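Local atomic coordinates of internalin (Listeria monocytogenes serotype 4b, PDB entry 4FMZ), a protein that probably takes part in adhesion to, and invasion of, host cells through its leucine-rich repeat domain. Residues N111-I122 with L131-N142. Sequence-based numbering, arbitrary orientation.
Sequences NLRELYLNEDNI and LTKMYSLNLGAN
N142 reaches across to the backbone of 111-122 with both ends of its amide, which a chi1 of -81° swings in between L117 O and I122 N. N142 ND2 donates to L117 O (2.8 Å), which lies in the amide plane although the donor stands above the carbonyl plane, and also to L139 O in its own turn; N142 OD1 accepts from I122 N (2.9 Å). These three bonds fix the flip of the buried amide and pin both turns.

Strands 114-116 and 136-138 run parallel, their axes 4.8 Å apart. R113 O takes Y135 N and S136 N, S136 O receives L115 N, L115 O receives N138 N, and N138 O receives L117 N. Past the strands, E119 N donates to G140 O (2.8 Å), joining two type II turns.

These are neighbouring coils of the leucine-rich repeat solenoid: the strands contribute to its parallel sheet, and N142 is the consensus asparagine, its amide bonding the preceding coil, where D120 holds the equivalent position.

Leucines fill the interior in matched pairs. L115 CD2 lies alongside L137 CD1 (3.8 Å), and L117 CD1 alongside L139 CD2; selenomethionine M134, bent at chi2 and chi3, brings CE against CB of both L112 and L115.

On the other face of the strands, Y116 CD1 meets N138 CB (3.6 Å), the ring and amide planes 63° apart, while Y94 packs edge-to-face on the same ring. N138 OD1 closes an Asx turn on G140 N. At the other end, R113 NE bonds K133 O (2.8 Å), and extended K133 carries NZ to N111 OD1 (2.9 Å).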
ATOM      1  N   ASN A 111       6.874  13.750 -16.599  1.00 30.54           N
ATOM      2  CA  ASN A 111       6.967  14.601 -15.405  1.00 29.74           C
ATOM      3  C   ASN A 111       6.102  14.035 -14.253  1.00 31.02           C
ATOM      4  O   ASN A 111       6.073  14.613 -13.160  1.00 30.34           O
ATOM      5  CB  ASN A 111       6.587  16.036 -15.718  1.00 31.12           C
ATOM      6  CG  ASN A 111       7.604  16.710 -16.595  1.00 53.04           C
ATOM      7  OD1 ASN A 111       8.819  16.564 -16.421  1.00 43.93           O
ATOM      8  ND2 ASN A 111       7.120  17.441 -17.574  1.00 48.37           N
ATOM      9  N   LEU A 112       5.423  12.895 -14.490  1.00 26.00           N
ATOM     10  CA  LEU A 112       4.587  12.269 -13.463  1.00 25.97           C
ATOM     11  C   LEU A 112       5.415  11.876 -12.216  1.00 32.54           C
ATOM     12  O   LEU A 112       6.490  11.276 -12.330  1.00 32.38           O
ATOM     13  CB  LEU A 112       3.851  11.043 -14.016  1.00 25.51           C
ATOM     14  CG  LEU A 112       2.544  11.320 -14.768  1.00 29.39           C
ATOM     15  CD1 LEU A 112       1.994  10.038 -15.361  1.00 29.12           C
ATOM     16  CD2 LEU A 112       1.496  11.987 -13.859  1.00 29.92           C
ATOM     17  N   ARG A 113       4.925  12.307 -11.045  1.00 29.80           N
ATOM     18  CA  ARG A 113       5.526  12.055  -9.736  1.00 29.17           C
ATOM     19  C   ARG A 113       4.620  11.118  -8.934  1.00 27.94           C
ATOM     20  O   ARG A 113       5.103  10.225  -8.221  1.00 24.95           O
ATOM     21  CB  ARG A 113       5.734  13.383  -8.973  1.00 29.89           C
ATOM     22  CG  ARG A 113       6.600  14.429  -9.675  1.00 34.43           C
ATOM     23  CD  ARG A 113       8.066  14.049  -9.872  1.00 47.87           C
ATOM     24  NE  ARG A 113       8.713  13.436  -8.701  1.00 60.00           N
ATOM     25  CZ  ARG A 113       9.180  14.104  -7.646  1.00 74.57           C
ATOM     26  NH1 ARG A 113       9.033  15.421  -7.565  1.00 63.85           N
ATOM     27  NH2 ARG A 113       9.775  13.455  -6.654  1.00 58.41           N
ATOM     28  N   GLU A 114       3.301  11.320  -9.057  1.00 23.86           N
ATOM     29  CA  GLU A 114       2.309  10.500  -8.358  1.00 24.00           C
ATOM     30  C   GLU A 114       1.285   9.962  -9.352  1.00 27.08           C
ATOM     31  O   GLU A 114       0.652  10.739 -10.081  1.00 25.69           O
ATOM     32  CB  GLU A 114       1.614  11.294  -7.240  1.00 25.80           C
ATOM     33  CG  GLU A 114       2.541  11.767  -6.137  1.00 37.50           C
ATOM     34  CD  GLU A 114       1.871  12.135  -4.828  1.00 58.75           C
ATOM     35  OE1 GLU A 114       0.737  11.663  -4.576  1.00 40.52           O
ATOM     36  OE2 GLU A 114       2.489  12.899  -4.049  1.00 54.75           O
ATOM     37  N   LEU A 115       1.153   8.634  -9.407  1.00 23.13           N
ATOM     38  CA  LEU A 115       0.236   7.976 -10.332  1.00 23.16           C
ATOM     39  C   LEU A 115      -0.501   6.827  -9.658  1.00 25.24           C
ATOM     40  O   LEU A 115       0.140   5.863  -9.229  1.00 25.54           O
ATOM     41  CB  LEU A 115       1.016   7.480 -11.568  1.00 23.29           C
ATOM     42  CG  LEU A 115       0.269   6.604 -12.584  1.00 26.76           C
ATOM     43  CD1 LEU A 115      -0.827   7.399 -13.338  1.00 26.29           C
ATOM     44  CD2 LEU A 115       1.245   6.011 -13.553  1.00 25.11           C
ATOM     45  N   TYR A 116      -1.852   6.939  -9.536  1.00 21.87           N
ATOM     46  CA  TYR A 116      -2.670   5.866  -8.935  1.00 22.39           C
ATOM     47  C   TYR A 116      -3.543   5.254 -10.012  1.00 27.14           C
ATOM     48  O   TYR A 116      -4.289   5.958 -10.698  1.00 26.33           O
ATOM     49  CB  TYR A 116      -3.550   6.324  -7.748  1.00 22.89           C
ATOM     50  CG  TYR A 116      -2.866   7.010  -6.582  1.00 24.30           C
ATOM     51  CD1 TYR A 116      -1.478   7.026  -6.468  1.00 25.93           C
ATOM     52  CD2 TYR A 116      -3.607   7.634  -5.586  1.00 25.33           C
ATOM     53  CE1 TYR A 116      -0.846   7.691  -5.419  1.00 27.23           C
ATOM     54  CE2 TYR A 116      -2.987   8.297  -4.529  1.00 26.39           C
ATOM     55  CZ  TYR A 116      -1.605   8.319  -4.448  1.00 31.45           C
ATOM     56  OH  TYR A 116      -0.978   9.010  -3.445  1.00 28.37           O
ATOM     57  N   LEU A 117      -3.410   3.947 -10.166  1.00 23.47           N
ATOM     58  CA  LEU A 117      -4.121   3.124 -11.138  1.00 23.92           C
ATOM     59  C   LEU A 117      -4.786   1.961 -10.421  1.00 27.59           C
ATOM     60  O   LEU A 117      -5.060   0.919 -11.028  1.00 28.11           O
ATOM     61  CB  LEU A 117      -3.114   2.614 -12.184  1.00 24.65           C
ATOM     62  CG  LEU A 117      -2.551   3.660 -13.143  1.00 30.39           C
ATOM     63  CD1 LEU A 117      -1.284   3.157 -13.789  1.00 30.78           C
ATOM     64  CD2 LEU A 117      -3.575   4.036 -14.194  1.00 32.64           C
ATOM     65  N   ASN A 118      -5.031   2.137  -9.120  1.00 24.08           N
ATOM     66  CA  ASN A 118      -5.630   1.112  -8.260  1.00 24.61           C
ATOM     67  C   ASN A 118      -7.046   0.766  -8.690  1.00 28.85           C
ATOM     68  O   ASN A 118      -7.815   1.646  -9.076  1.00 28.36           O
ATOM     69  CB  ASN A 118      -5.636   1.551  -6.787  1.00 24.78           C
ATOM     70  CG  ASN A 118      -6.363   2.859  -6.560  1.00 38.05           C
ATOM     71  OD1 ASN A 118      -5.930   3.922  -7.006  1.00 32.57           O
ATOM     72  ND2 ASN A 118      -7.517   2.804  -5.928  1.00 32.11           N
ATOM     73  N   GLU A 119      -7.379  -0.531  -8.626  1.00 25.95           N
ATOM     74  CA  GLU A 119      -8.696  -1.078  -8.963  1.00 26.92           C
ATOM     75  C   GLU A 119      -9.097  -0.809 -10.437  1.00 32.18           C
ATOM     76  O   GLU A 119     -10.274  -0.634 -10.745  1.00 33.58           O
ATOM     77  CB  GLU A 119      -9.788  -0.598  -7.978  1.00 28.39           C
ATOM     78  CG  GLU A 119      -9.583  -1.156  -6.579  1.00 39.83           C
ATOM     79  CD  GLU A 119     -10.377  -0.497  -5.470  1.00 65.62           C
ATOM     80  OE1 GLU A 119     -11.576  -0.832  -5.325  1.00 46.91           O
ATOM     81  OE2 GLU A 119      -9.792   0.319  -4.719  1.00 63.26           O
ATOM     82  N   ASP A 120      -8.112  -0.821 -11.340  1.00 26.74           N
ATOM     83  CA  ASP A 120      -8.346  -0.749 -12.773  1.00 26.27           C
ATOM     84  C   ASP A 120      -8.179  -2.184 -13.296  1.00 33.41           C
ATOM     85  O   ASP A 120      -8.201  -3.105 -12.479  1.00 34.20           O
ATOM     86  CB  ASP A 120      -7.390   0.274 -13.427  1.00 26.42           C
ATOM     87  CG  ASP A 120      -7.891   1.708 -13.323  1.00 28.49           C
ATOM     88  OD1 ASP A 120      -9.080   1.935 -13.569  1.00 26.16           O
ATOM     89  OD2 ASP A 120      -7.080   2.601 -13.025  1.00 30.43           O
ATOM     90  N   ASN A 121      -8.026  -2.406 -14.615  1.00 32.59           N
ATOM     91  CA  ASN A 121      -7.781  -3.771 -15.095  1.00 33.32           C
ATOM     92  C   ASN A 121      -6.550  -3.782 -16.016  1.00 35.79           C
ATOM     93  O   ASN A 121      -6.614  -4.214 -17.171  1.00 35.68           O
ATOM     94  CB  ASN A 121      -9.015  -4.389 -15.762  1.00 37.36           C
ATOM     95  CG  ASN A 121      -8.891  -5.888 -15.974  1.00 57.23           C
ATOM     96  OD1 ASN A 121      -8.072  -6.578 -15.354  1.00 50.78           O
ATOM     97  ND2 ASN A 121      -9.669  -6.420 -16.894  1.00 53.10           N
ATOM     98  N   ILE A 122      -5.418  -3.314 -15.483  1.00 31.47           N
ATOM     99  CA  ILE A 122      -4.178  -3.216 -16.246  1.00 31.08           C
ATOM    100  C   ILE A 122      -3.344  -4.496 -16.066  1.00 36.01           C
ATOM    101  O   ILE A 122      -3.160  -4.970 -14.945  1.00 34.56           O
ATOM    102  CB  ILE A 122      -3.384  -1.938 -15.847  1.00 33.84           C
ATOM    103  CG1 ILE A 122      -4.241  -0.653 -16.020  1.00 33.76           C
ATOM    104  CG2 ILE A 122      -2.075  -1.812 -16.650  1.00 34.96           C
ATOM    105  CD1 ILE A 122      -3.974   0.367 -14.974  1.00 36.64           C
ATOM    106  N   LEU A 131       8.885   6.661 -17.074  1.00 28.49           N
ATOM    107  CA  LEU A 131       8.385   7.593 -16.064  1.00 27.91           C
ATOM    108  C   LEU A 131       9.307   7.527 -14.839  1.00 31.82           C
ATOM    109  O   LEU A 131       8.882   7.195 -13.728  1.00 29.83           O
ATOM    110  CB  LEU A 131       6.916   7.278 -15.712  1.00 26.98           C
ATOM    111  CG  LEU A 131       5.925   7.132 -16.891  1.00 31.91           C
ATOM    112  CD1 LEU A 131       4.495   7.060 -16.400  1.00 30.83           C
ATOM    113  CD2 LEU A 131       6.060   8.284 -17.890  1.00 34.70           C
ATOM    114  N   THR A 132      10.578   7.898 -15.063  1.00 29.48           N
ATOM    115  CA  THR A 132      11.706   7.778 -14.125  1.00 29.89           C
ATOM    116  C   THR A 132      11.698   8.834 -13.013  1.00 32.40           C
ATOM    117  O   THR A 132      12.535   8.746 -12.117  1.00 31.52           O
ATOM    118  CB  THR A 132      13.030   7.817 -14.901  1.00 37.36           C
ATOM    119  OG1 THR A 132      13.094   9.036 -15.647  1.00 39.09           O
ATOM    120  CG2 THR A 132      13.190   6.624 -15.830  1.00 38.32           C
ATOM    121  N   LYS A 133      10.752   9.795 -13.042  1.00 28.60           N
ATOM    122  CA  LYS A 133      10.606  10.779 -11.964  1.00 28.52           C
ATOM    123  C   LYS A 133       9.589  10.281 -10.907  1.00 30.45           C
ATOM    124  O   LYS A 133       9.387  10.957  -9.894  1.00 31.71           O
ATOM    125  CB  LYS A 133      10.162  12.149 -12.510  1.00 30.99           C
ATOM    126  CG  LYS A 133      11.238  12.923 -13.255  1.00 40.11           C
ATOM    127  CD  LYS A 133      10.695  14.308 -13.585  1.00 45.78           C
ATOM    128  CE  LYS A 133      11.645  15.173 -14.365  1.00 55.47           C
ATOM    129  NZ  LYS A 133      11.043  16.505 -14.633  1.00 59.31           N
HETATM  130  N   MSE A 134       8.941   9.117 -11.149  1.00 24.56           N
HETATM  131  CA  MSE A 134       7.914   8.557 -10.247  1.00 21.94           C
HETATM  132  C   MSE A 134       8.399   8.495  -8.790  1.00 28.78           C
HETATM  133  O   MSE A 134       9.484   7.982  -8.513  1.00 28.65           O
HETATM  134  CB  MSE A 134       7.466   7.150 -10.696  1.00 21.68           C
HETATM  135  CG  MSE A 134       6.081   6.747 -10.153  1.00 22.74           C
HETATM  136 SE   MSE A 134       4.605   7.909 -10.719  0.75 24.23          SE
HETATM  137  CE  MSE A 134       4.680   7.548 -12.649  1.00 22.45           C
ATOM    138  N   TYR A 135       7.590   9.064  -7.887  1.00 26.23           N
ATOM    139  CA  TYR A 135       7.835   9.139  -6.448  1.00 26.29           C
ATOM    140  C   TYR A 135       6.856   8.231  -5.700  1.00 28.60           C
ATOM    141  O   TYR A 135       7.252   7.580  -4.737  1.00 27.78           O
ATOM    142  CB  TYR A 135       7.709  10.595  -5.971  1.00 28.39           C
ATOM    143  CG  TYR A 135       7.853  10.791  -4.477  1.00 30.68           C
ATOM    144  CD1 TYR A 135       9.101  10.989  -3.900  1.00 33.55           C
ATOM    145  CD2 TYR A 135       6.732  10.889  -3.654  1.00 31.22           C
ATOM    146  CE1 TYR A 135       9.238  11.236  -2.535  1.00 34.87           C
ATOM    147  CE2 TYR A 135       6.858  11.111  -2.283  1.00 31.99           C
ATOM    148  CZ  TYR A 135       8.116  11.286  -1.729  1.00 40.02           C
ATOM    149  OH  TYR A 135       8.272  11.528  -0.387  1.00 42.22           O
ATOM    150  N   SER A 136       5.587   8.190  -6.129  1.00 25.03           N
ATOM    151  CA  SER A 136       4.565   7.361  -5.499  1.00 23.76           C
ATOM    152  C   SER A 136       3.695   6.703  -6.565  1.00 26.71           C
ATOM    153  O   SER A 136       3.106   7.394  -7.394  1.00 26.53           O
ATOM    154  CB  SER A 136       3.715   8.195  -4.549  1.00 26.24           C
ATOM    155  OG  SER A 136       2.716   7.385  -3.954  1.00 27.54           O
ATOM    156  N   LEU A 137       3.634   5.368  -6.546  1.00 22.43           N
ATOM    157  CA  LEU A 137       2.878   4.610  -7.522  1.00 21.27           C
ATOM    158  C   LEU A 137       1.939   3.629  -6.852  1.00 24.20           C
ATOM    159  O   LEU A 137       2.340   2.910  -5.945  1.00 24.46           O
ATOM    160  CB  LEU A 137       3.846   3.871  -8.462  1.00 21.25           C
ATOM    161  CG  LEU A 137       3.233   3.030  -9.595  1.00 25.03           C
ATOM    162  CD1 LEU A 137       2.514   3.915 -10.633  1.00 25.77           C
ATOM    163  CD2 LEU A 137       4.315   2.187 -10.262  1.00 24.28           C
ATOM    164  N   ASN A 138       0.690   3.589  -7.311  1.00 21.94           N
ATOM    165  CA  ASN A 138      -0.311   2.669  -6.775  1.00 20.60           C
ATOM    166  C   ASN A 138      -0.895   1.811  -7.901  1.00 25.29           C
ATOM    167  O   ASN A 138      -1.680   2.305  -8.725  1.00 25.37           O
ATOM    168  CB  ASN A 138      -1.432   3.424  -6.025  1.00 19.94           C
ATOM    169  CG  ASN A 138      -2.401   2.507  -5.311  1.00 26.66           C
ATOM    170  OD1 ASN A 138      -2.344   1.279  -5.436  1.00 25.94           O
ATOM    171  ND2 ASN A 138      -3.344   3.083  -4.570  1.00 23.97           N
ATOM    172  N   LEU A 139      -0.526   0.527  -7.910  1.00 21.78           N
ATOM    173  CA  LEU A 139      -1.008  -0.469  -8.881  1.00 22.70           C
ATOM    174  C   LEU A 139      -1.912  -1.524  -8.192  1.00 28.46           C
ATOM    175  O   LEU A 139      -2.186  -2.597  -8.756  1.00 28.75           O
ATOM    176  CB  LEU A 139       0.181  -1.158  -9.583  1.00 22.52           C
ATOM    177  CG  LEU A 139       1.041  -0.259 -10.497  1.00 26.78           C
ATOM    178  CD1 LEU A 139       2.234  -1.033 -11.039  1.00 26.47           C
ATOM    179  CD2 LEU A 139       0.226   0.316 -11.642  1.00 29.98           C
ATOM    180  N   GLY A 140      -2.381  -1.182  -6.998  1.00 24.45           N
ATOM    181  CA  GLY A 140      -3.220  -2.048  -6.183  1.00 23.86           C
ATOM    182  C   GLY A 140      -4.476  -2.556  -6.861  1.00 27.00           C
ATOM    183  O   GLY A 140      -5.143  -1.808  -7.567  1.00 26.70           O
ATOM    184  N   ALA A 141      -4.800  -3.838  -6.647  1.00 23.82           N
ATOM    185  CA  ALA A 141      -6.005  -4.521  -7.141  1.00 24.83           C
ATOM    186  C   ALA A 141      -6.163  -4.511  -8.692  1.00 30.30           C
ATOM    187  O   ALA A 141      -7.278  -4.446  -9.216  1.00 30.10           O
ATOM    188  CB  ALA A 141      -7.256  -3.966  -6.470  1.00 25.19           C
ATOM    189  N   ASN A 142      -5.043  -4.621  -9.407  1.00 26.59           N
ATOM    190  CA  ASN A 142      -5.027  -4.871 -10.844  1.00 26.24           C
ATOM    191  C   ASN A 142      -4.803  -6.375 -10.867  1.00 30.88           C
ATOM    192  O   ASN A 142      -3.663  -6.832 -10.855  1.00 29.34           O
ATOM    193  CB  ASN A 142      -3.952  -4.041 -11.562  1.00 23.95           C
ATOM    194  CG  ASN A 142      -4.404  -2.632 -11.829  1.00 37.20           C
ATOM    195  OD1 ASN A 142      -5.093  -2.360 -12.815  1.00 33.26           O
ATOM    196  ND2 ASN A 142      -4.079  -1.711 -10.933  1.00 27.48           N
TER
HETATM  197  O   HOH W   1       8.155  10.421 -14.446  1.00 27.93           O
HETATM  198  O   HOH W   2       2.025   9.492  -2.170  1.00 29.52           O